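Local atomic coordinates of salicylaldehyde dehydrogenase NahF (Pseudomonas putida, PDB entry 4JZ6), a protein that binds salicylaldehyde and probably oxidises it to salicylate, with NAD+ as oxidant and water as co-substrate, in the breakdown of naphthalene. Residues 52-55 and 56-60; 222-225 and 226-229; 435-438 and 439-443. All blocks are in the same frame, centred on the assembly; numbering follows the deposited sequence.

Contact 1. Residues 52-55 and 56-60; sequences ANAT and VTDAI
Thr-55 and Asp-58 exchange bonds between side chain and backbone in both directions, which makes the start of helix 56-73 a worked example of the capping box. Thr-55 N donates to Asp-58 OD2 at 2.9 Å, nearly straight at 162° and onto the anti lone pair of the carboxylate. In return Asp-58 N reaches Thr-55 OG1 at 3.2 Å, as expected of a threonine at the N-cap. The hydroxyl can do this because chi1 of 62° sets OG1 between backbone N and carbonyl carbon; the same turn leaves Thr-55 OG1 2.8 Å from Asp-58 OD2. Alongside the box, Ala-59 N bonds to Thr-55 O at 3.1 Å and begins the regular helical pattern, while the CB atoms of Ala-54 and Asp-58 touch at 4.1 Å. In the second shell, Ser-32 N donates to Asp-58 OD2, the hydroxyls of Ser-32 and Thr-55 share a hydrogen bond, and Leu-22 packs on Ala-54 and Asp-58. Were Asp-58 replaced by an alanine, the N-H groups of Thr-55 and Ser-32 would probably lose their shared acceptor and the helix start one half of its box. With two backbone N-H groups on one oxygen beside a helix N terminus, the buried carboxylate is likely to stay ionised.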
ATOM      1  N   ALA A  52     -30.454  13.804  -2.247  1.00 33.90           N
ATOM      2  CA  ALA A  52     -29.741  15.054  -2.477  1.00 34.35           C
ATOM      3  C   ALA A  52     -28.543  14.771  -3.376  1.00 34.64           C
ATOM      4  O   ALA A  52     -27.845  13.776  -3.193  1.00 32.58           O
ATOM      5  CB  ALA A  52     -29.289  15.656  -1.160  1.00 33.91           C
ATOM      6  N   ASN A  53     -28.322  15.632  -4.363  1.00 38.60           N
ATOM      7  CA  ASN A  53     -27.249  15.423  -5.327  1.00 35.84           C
ATOM      8  C   ASN A  53     -26.055  16.306  -5.010  1.00 36.67           C
ATOM      9  O   ASN A  53     -25.995  17.448  -5.450  1.00 41.14           O
ATOM     10  CB  ASN A  53     -27.751  15.705  -6.743  1.00 36.69           C
ATOM     11  CG  ASN A  53     -26.880  15.070  -7.811  1.00 36.11           C
ATOM     12  OD1 ASN A  53     -25.964  14.297  -7.513  1.00 33.98           O
ATOM     13  ND2 ASN A  53     -27.172  15.382  -9.068  1.00 36.35           N
ATOM     14  N   ALA A  54     -25.108  15.764  -4.249  1.00 37.75           N
ATOM     15  CA  ALA A  54     -23.959  16.525  -3.765  1.00 35.91           C
ATOM     16  C   ALA A  54     -23.185  17.207  -4.880  1.00 33.12           C
ATOM     17  O   ALA A  54     -23.110  16.704  -5.998  1.00 33.32           O
ATOM     18  CB  ALA A  54     -23.034  15.624  -2.967  1.00 34.18           C
ATOM     19  N   THR A  55     -22.627  18.367  -4.568  1.00 37.61           N
ATOM     20  CA  THR A  55     -21.732  19.052  -5.485  1.00 38.79           C
ATOM     21  C   THR A  55     -20.312  18.916  -4.967  1.00 39.19           C
ATOM     22  O   THR A  55     -20.093  18.401  -3.868  1.00 33.75           O
ATOM     23  CB  THR A  55     -22.050  20.546  -5.591  1.00 38.39           C
ATOM     24  OG1 THR A  55     -21.869  21.164  -4.310  1.00 38.66           O
ATOM     25  CG2 THR A  55     -23.477  20.753  -6.068  1.00 36.67           C
ATOM     26  N   VAL A  56     -19.354  19.380  -5.763  1.00 40.97           N
ATOM     27  CA  VAL A  56     -17.963  19.416  -5.337  1.00 35.33           C
ATOM     28  C   VAL A  56     -17.848  20.270  -4.082  1.00 36.55           C
ATOM     29  O   VAL A  56     -17.123  19.920  -3.145  1.00 34.54           O
ATOM     30  CB  VAL A  56     -17.062  19.982  -6.444  1.00 34.48           C
ATOM     31  CG1 VAL A  56     -15.684  20.311  -5.896  1.00 32.92           C
ATOM     32  CG2 VAL A  56     -16.966  18.994  -7.589  1.00 33.35           C
ATOM     33  N   THR A  57     -18.589  21.377  -4.062  1.00 33.79           N
ATOM     34  CA  THR A  57     -18.628  22.252  -2.900  1.00 34.94           C
ATOM     35  C   THR A  57     -19.022  21.483  -1.645  1.00 35.65           C
ATOM     36  O   THR A  57     -18.397  21.644  -0.597  1.00 34.95           O
ATOM     37  CB  THR A  57     -19.604  23.430  -3.099  1.00 39.31           C
ATOM     38  OG1 THR A  57     -19.239  24.172  -4.271  1.00 36.54           O
ATOM     39  CG2 THR A  57     -19.565  24.352  -1.892  1.00 35.58           C
ATOM     40  N   ASP A  58     -20.053  20.646  -1.757  1.00 39.98           N
ATOM     41  CA  ASP A  58     -20.498  19.822  -0.631  1.00 37.36           C
ATOM     42  C   ASP A  58     -19.391  18.876  -0.186  1.00 37.40           C
ATOM     43  O   ASP A  58     -19.194  18.647   1.008  1.00 38.10           O
ATOM     44  CB  ASP A  58     -21.754  19.015  -0.985  1.00 35.82           C
ATOM     45  CG  ASP A  58     -22.982  19.895  -1.200  1.00 40.14           C
ATOM     46  OD1 ASP A  58     -23.456  20.523  -0.225  1.00 37.91           O
ATOM     47  OD2 ASP A  58     -23.486  19.946  -2.344  1.00 39.01           O
ATOM     48  N   ALA A  59     -18.660  18.338  -1.155  1.00 30.08           N
ATOM     49  CA  ALA A  59     -17.599  17.388  -0.861  1.00 31.00           C
ATOM     50  C   ALA A  59     -16.464  18.039  -0.073  1.00 29.63           C
ATOM     51  O   ALA A  59     -15.907  17.435   0.844  1.00 27.60           O
ATOM     52  CB  ALA A  59     -17.076  16.770  -2.146  1.00 28.84           C
ATOM     53  N   ILE A  60     -16.122  19.269  -0.429  1.00 29.48           N
ATOM     54  CA  ILE A  60     -15.057  19.969   0.273  1.00 33.20           C
ATOM     55  C   ILE A  60     -15.506  20.313   1.694  1.00 37.21           C
ATOM     56  O   ILE A  60     -14.716  20.231   2.642  1.00 34.07           O
ATOM     57  CB  ILE A  60     -14.613  21.238  -0.481  1.00 30.47           C
ATOM     58  CG1 ILE A  60     -14.168  20.879  -1.902  1.00 30.73           C
ATOM     59  CG2 ILE A  60     -13.493  21.931   0.255  1.00 30.33           C
ATOM     60  CD1 ILE A  60     -13.159  19.755  -1.952  1.00 30.32           C
TER

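Contact 2. Residues 222-225 and 226-229; sequences PDRS and PEIA
The first turn of helix 225-233, entered from strand 215-218 at the edge of the largely parallel sheet of the coenzyme-binding fold, is set by Arg-224 and Ser-225 meeting Ile-228 and Ala-229. Ile-228 N donates to Arg-224 O at 3.0 Å with an angle of 162°, and Ala-229 N to Ser-225 O at 2.9 Å. Pro-226 illustrates why proline suits such a turn: its nitrogen carries no hydrogen, and the helix asks for none there. The ring packs back on the entering loop, where Pro-226 CD lies 3.4 Å from Pro-222 O. Side chains then gather round the carbonyl of Arg-224. Glu-227, with CG turned between its backbone N and carbonyl carbon (chi1 69°), brings that CG to 3.2 Å from Arg-224 O, and Ile-228 CD1 rests against Arg-224 CB at 4.1 Å. The carboxylate of Glu-227 does not meet the guanidinium, since Glu-227 OE1 stays 5.5 Å from Arg-224 NE. The extended arginine instead reaches away to Ala-54 O through NH1 and to Asp-33, in a salt bridge, through NH2. Across the mouth of the turn a water links Asp-223 to Glu-227, donating to Asp-223 O at 2.9 Å and accepting from Glu-227 N at 3.2 Å.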
ATOM      1  N   PRO A 222     -24.339   9.529 -11.003  1.00 41.26           N
ATOM      2  CA  PRO A 222     -23.067   8.986 -11.497  1.00 34.87           C
ATOM      3  C   PRO A 222     -22.301   9.953 -12.401  1.00 35.82           C
ATOM      4  O   PRO A 222     -21.092   9.798 -12.548  1.00 41.52           O
ATOM      5  CB  PRO A 222     -23.498   7.738 -12.283  1.00 32.72           C
ATOM      6  CG  PRO A 222     -24.924   7.982 -12.638  1.00 34.90           C
ATOM      7  CD  PRO A 222     -25.496   8.753 -11.485  1.00 35.67           C
ATOM      8  N   ASP A 223     -22.987  10.932 -12.984  1.00 33.75           N
ATOM      9  CA  ASP A 223     -22.331  11.909 -13.849  1.00 37.28           C
ATOM     10  C   ASP A 223     -21.422  12.835 -13.040  1.00 38.98           C
ATOM     11  O   ASP A 223     -20.564  13.523 -13.604  1.00 38.94           O
ATOM     12  CB  ASP A 223     -23.363  12.726 -14.641  1.00 39.94           C
ATOM     13  CG  ASP A 223     -24.063  13.778 -13.789  1.00 53.31           C
ATOM     14  OD1 ASP A 223     -24.936  13.399 -12.982  1.00 57.08           O
ATOM     15  OD2 ASP A 223     -23.753  14.983 -13.930  1.00 58.45           O
ATOM     16  N   ARG A 224     -21.614  12.837 -11.719  1.00 33.48           N
ATOM     17  CA  ARG A 224     -20.864  13.716 -10.825  1.00 33.15           C
ATOM     18  C   ARG A 224     -19.783  12.971 -10.056  1.00 35.12           C
ATOM     19  O   ARG A 224     -18.824  13.588  -9.596  1.00 36.40           O
ATOM     20  CB  ARG A 224     -21.802  14.401  -9.827  1.00 33.36           C
ATOM     21  CG  ARG A 224     -22.826  15.336 -10.448  1.00 34.88           C
ATOM     22  CD  ARG A 224     -23.543  16.142  -9.376  1.00 35.29           C
ATOM     23  NE  ARG A 224     -24.512  17.073  -9.948  1.00 41.22           N
ATOM     24  CZ  ARG A 224     -25.173  17.992  -9.249  1.00 41.41           C
ATOM     25  NH1 ARG A 224     -24.969  18.110  -7.942  1.00 41.27           N
ATOM     26  NH2 ARG A 224     -26.035  18.797  -9.857  1.00 38.79           N
ATOM     27  N   SER A 225     -19.951  11.654  -9.913  1.00 42.45           N
ATOM     28  CA  SER A 225     -19.030  10.817  -9.129  1.00 42.03           C
ATOM     29  C   SER A 225     -17.543  11.058  -9.406  1.00 44.06           C
ATOM     30  O   SER A 225     -16.786  11.309  -8.465  1.00 42.04           O
ATOM     31  CB  SER A 225     -19.362   9.321  -9.256  1.00 40.46           C
ATOM     32  OG  SER A 225     -20.536   8.991  -8.541  1.00 47.82           O
ATOM     33  N   PRO A 226     -17.118  10.989 -10.688  1.00 43.94           N
ATOM     34  CA  PRO A 226     -15.690  11.193 -10.951  1.00 43.36           C
ATOM     35  C   PRO A 226     -15.140  12.500 -10.390  1.00 42.82           C
ATOM     36  O   PRO A 226     -14.129  12.469  -9.691  1.00 45.12           O
ATOM     37  CB  PRO A 226     -15.606  11.192 -12.485  1.00 42.27           C
ATOM     38  CG  PRO A 226     -17.012  11.321 -12.968  1.00 39.80           C
ATOM     39  CD  PRO A 226     -17.850  10.677 -11.927  1.00 38.42           C
ATOM     40  N   GLU A 227     -15.797  13.621 -10.667  1.00 41.45           N
ATOM     41  CA  GLU A 227     -15.267  14.912 -10.234  1.00 41.64           C
ATOM     42  C   GLU A 227     -15.350  15.115  -8.722  1.00 36.68           C
ATOM     43  O   GLU A 227     -14.513  15.803  -8.137  1.00 38.79           O
ATOM     44  CB  GLU A 227     -15.947  16.064 -10.972  1.00 45.24           C
ATOM     45  CG  GLU A 227     -17.398  16.275 -10.614  1.00 48.86           C
ATOM     46  CD  GLU A 227     -17.958  17.516 -11.264  1.00 56.44           C
ATOM     47  OE1 GLU A 227     -19.200  17.613 -11.403  1.00 60.66           O
ATOM     48  OE2 GLU A 227     -17.148  18.397 -11.635  1.00 56.03           O
ATOM     49  N   ILE A 228     -16.359  14.523  -8.095  1.00 31.40           N
ATOM     50  CA  ILE A 228     -16.468  14.560  -6.643  1.00 29.52           C
ATOM     51  C   ILE A 228     -15.317  13.764  -6.042  1.00 29.97           C
ATOM     52  O   ILE A 228     -14.699  14.187  -5.064  1.00 33.39           O
ATOM     53  CB  ILE A 228     -17.833  14.020  -6.160  1.00 29.86           C
ATOM     54  CG1 ILE A 228     -18.915  15.082  -6.382  1.00 30.56           C
ATOM     55  CG2 ILE A 228     -17.779  13.618  -4.690  1.00 28.31           C
ATOM     56  CD1 ILE A 228     -20.307  14.610  -6.068  1.00 30.63           C
ATOM     57  N   ALA A 229     -15.016  12.622  -6.651  1.00 27.91           N
ATOM     58  CA  ALA A 229     -13.886  11.809  -6.223  1.00 26.92           C
ATOM     59  C   ALA A 229     -12.565  12.560  -6.416  1.00 29.38           C
ATOM     60  O   ALA A 229     -11.737  12.614  -5.502  1.00 26.52           O
ATOM     61  CB  ALA A 229     -13.872  10.491  -6.961  1.00 26.62           C
TER
HETATM   62  O   HOH W   1     -17.866  14.344 -13.041  1.00 34.00           O

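Contact 3. Residues 435-438 and 439-443; sequences RALR and VGMSI
Val-439 meets the preceding turn of helix 433-442 through its backbone and one methyl: its N donates to Arg-435 O at 3.2 Å, and its CG1 lies equally near that oxygen. With chi1 at 1° this methyl eclipses the backbone N, which suggests local strain. Gly-440 follows with a short bond, its N 2.7 Å from Ala-436 O. Met-441 repeats the pattern on Leu-437 O, and its side chain then curls back over the same carbonyl. A bend at chi3 (-85°) brings Met-441 CE to 3.5 Å from Leu-437 CB, so that the two apolar chains cross with the methyl as the point of touch. Ser-442 reaches Arg-438 O twice, through OG at 2.9 Å, as serine hydroxyls in helices often do, and through a weak bond from N at 3.0 Å. At Ile-443 the chain leaves helical geometry, though its N still bonds to Val-439 O. Helix 433-442 is the crossover of a beta-alpha-beta unit: Ala-436 packs on both strands, 425-429 and 447-450, while Val-439 lies against Val-428 and Ile-414 of helix 410-418. Leu-437 and Met-441 pack on Leu-489 and Leu-152 of the second subunit, whose Lys-487 bonds to the carbonyls of Gly-440 and Ile-443.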
ATOM      1  N   ARG A 435      -3.741 -33.055  -1.449  1.00 27.47           N
ATOM      2  CA  ARG A 435      -3.732 -32.535  -2.806  1.00 31.05           C
ATOM      3  C   ARG A 435      -4.422 -31.176  -2.907  1.00 27.94           C
ATOM      4  O   ARG A 435      -3.838 -30.216  -3.415  1.00 26.09           O
ATOM      5  CB  ARG A 435      -4.379 -33.504  -3.783  1.00 28.12           C
ATOM      6  CG  ARG A 435      -4.545 -32.884  -5.149  1.00 28.03           C
ATOM      7  CD  ARG A 435      -4.653 -33.932  -6.222  1.00 29.00           C
ATOM      8  NE  ARG A 435      -6.032 -34.343  -6.451  1.00 29.10           N
ATOM      9  CZ  ARG A 435      -6.399 -35.153  -7.437  1.00 29.88           C
ATOM     10  NH1 ARG A 435      -5.490 -35.631  -8.270  1.00 30.62           N
ATOM     11  NH2 ARG A 435      -7.672 -35.482  -7.593  1.00 35.27           N
ATOM     12  N   ALA A 436      -5.662 -31.098  -2.430  1.00 26.75           N
ATOM     13  CA  ALA A 436      -6.419 -29.850  -2.475  1.00 25.27           C
ATOM     14  C   ALA A 436      -5.594 -28.690  -1.912  1.00 24.61           C
ATOM     15  O   ALA A 436      -5.639 -27.572  -2.427  1.00 24.13           O
ATOM     16  CB  ALA A 436      -7.731 -29.999  -1.718  1.00 25.08           C
ATOM     17  N   LEU A 437      -4.816 -28.983  -0.872  1.00 24.68           N
ATOM     18  CA  LEU A 437      -3.931 -27.997  -0.259  1.00 24.76           C
ATOM     19  C   LEU A 437      -2.811 -27.548  -1.198  1.00 25.09           C
ATOM     20  O   LEU A 437      -2.483 -26.361  -1.242  1.00 27.53           O
ATOM     21  CB  LEU A 437      -3.344 -28.540   1.047  1.00 24.36           C
ATOM     22  CG  LEU A 437      -4.233 -28.392   2.287  1.00 28.07           C
ATOM     23  CD1 LEU A 437      -3.724 -29.250   3.432  1.00 24.45           C
ATOM     24  CD2 LEU A 437      -4.303 -26.940   2.711  1.00 23.12           C
ATOM     25  N   ARG A 438      -2.230 -28.493  -1.941  1.00 25.97           N
ATOM     26  CA  ARG A 438      -1.190 -28.181  -2.924  1.00 25.40           C
ATOM     27  C   ARG A 438      -1.670 -27.121  -3.900  1.00 32.64           C
ATOM     28  O   ARG A 438      -1.027 -26.083  -4.077  1.00 24.68           O
ATOM     29  CB  ARG A 438      -0.787 -29.423  -3.722  1.00 26.40           C
ATOM     30  CG  ARG A 438      -0.041 -30.476  -2.951  1.00 27.03           C
ATOM     31  CD  ARG A 438       0.515 -31.501  -3.917  1.00 28.07           C
ATOM     32  NE  ARG A 438       0.216 -32.866  -3.502  1.00 28.76           N
ATOM     33  CZ  ARG A 438      -0.577 -33.695  -4.172  1.00 29.31           C
ATOM     34  NH1 ARG A 438      -1.148 -33.306  -5.300  1.00 29.13           N
ATOM     35  NH2 ARG A 438      -0.792 -34.919  -3.716  1.00 38.34           N
ATOM     36  N   VAL A 439      -2.804 -27.388  -4.537  1.00 25.06           N
ATOM     37  CA  VAL A 439      -3.379 -26.412  -5.451  1.00 38.76           C
ATOM     38  C   VAL A 439      -3.809 -25.161  -4.680  1.00 23.85           C
ATOM     39  O   VAL A 439      -3.542 -24.035  -5.105  1.00 27.56           O
ATOM     40  CB  VAL A 439      -4.524 -27.011  -6.321  1.00 25.12           C
ATOM     41  CG1 VAL A 439      -4.749 -28.460  -5.974  1.00 25.69           C
ATOM     42  CG2 VAL A 439      -5.807 -26.205  -6.193  1.00 24.51           C
ATOM     43  N   GLY A 440      -4.436 -25.364  -3.527  1.00 23.50           N
ATOM     44  CA  GLY A 440      -4.888 -24.248  -2.719  1.00 23.48           C
ATOM     45  C   GLY A 440      -3.755 -23.289  -2.415  1.00 28.60           C
ATOM     46  O   GLY A 440      -3.915 -22.070  -2.476  1.00 23.81           O
ATOM     47  N   MET A 441      -2.591 -23.845  -2.112  1.00 31.22           N
ATOM     48  CA  MET A 441      -1.456 -23.026  -1.730  1.00 29.55           C
ATOM     49  C   MET A 441      -0.736 -22.411  -2.928  1.00 30.83           C
ATOM     50  O   MET A 441      -0.083 -21.373  -2.803  1.00 33.77           O
ATOM     51  CB  MET A 441      -0.509 -23.834  -0.852  1.00 22.91           C
ATOM     52  CG  MET A 441      -0.967 -23.872   0.592  1.00 22.52           C
ATOM     53  SD  MET A 441       0.137 -24.819   1.631  1.00 61.15           S
ATOM     54  CE  MET A 441      -0.480 -26.473   1.377  1.00 63.22           C
ATOM     55  N   SER A 442      -0.886 -23.039  -4.090  1.00 28.74           N
ATOM     56  CA  SER A 442      -0.202 -22.594  -5.299  1.00 29.30           C
ATOM     57  C   SER A 442      -0.961 -21.518  -6.080  1.00 28.48           C
ATOM     58  O   SER A 442      -0.356 -20.778  -6.855  1.00 32.11           O
ATOM     59  CB  SER A 442       0.097 -23.787  -6.208  1.00 33.31           C
ATOM     60  OG  SER A 442       0.992 -24.686  -5.580  1.00 37.36           O
ATOM     61  N   ILE A 443      -2.276 -21.435  -5.882  1.00 26.43           N
ATOM     62  CA  ILE A 443      -3.094 -20.456  -6.608  1.00 26.71           C
ATOM     63  C   ILE A 443      -2.991 -19.041  -6.031  1.00 25.23           C
ATOM     64  O   ILE A 443      -2.816 -18.856  -4.822  1.00 22.31           O
ATOM     65  CB  ILE A 443      -4.581 -20.883  -6.715  1.00 32.02           C
ATOM     66  CG1 ILE A 443      -5.205 -21.056  -5.331  1.00 22.28           C
ATOM     67  CG2 ILE A 443      -4.714 -22.167  -7.529  1.00 23.54           C
ATOM     68  CD1 ILE A 443      -6.614 -21.591  -5.373  1.00 33.80           C
TER

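Followed from the N terminus, the three contacts come in series; none nests within or crosses another, and each is local, contacts 1 and 2 opening a helix and contact 3 running through the last turns of one. Contact 1 joins strand 47-52 to helix 56-73, and contact 2 carries the chain from strand 215-218 into helix 225-233. Though far apart in sequence, these two helix starts touch, their centres about 10 Å apart, through the arginine of contact 2 and through Ile-228 CD1, which packs on Ala-54 O. Contact 3 lies across the chain's centre, its own centre about 42 Å from that of contact 2, and ends the helix linking strands 425-429 and 447-450 at the subunit interface.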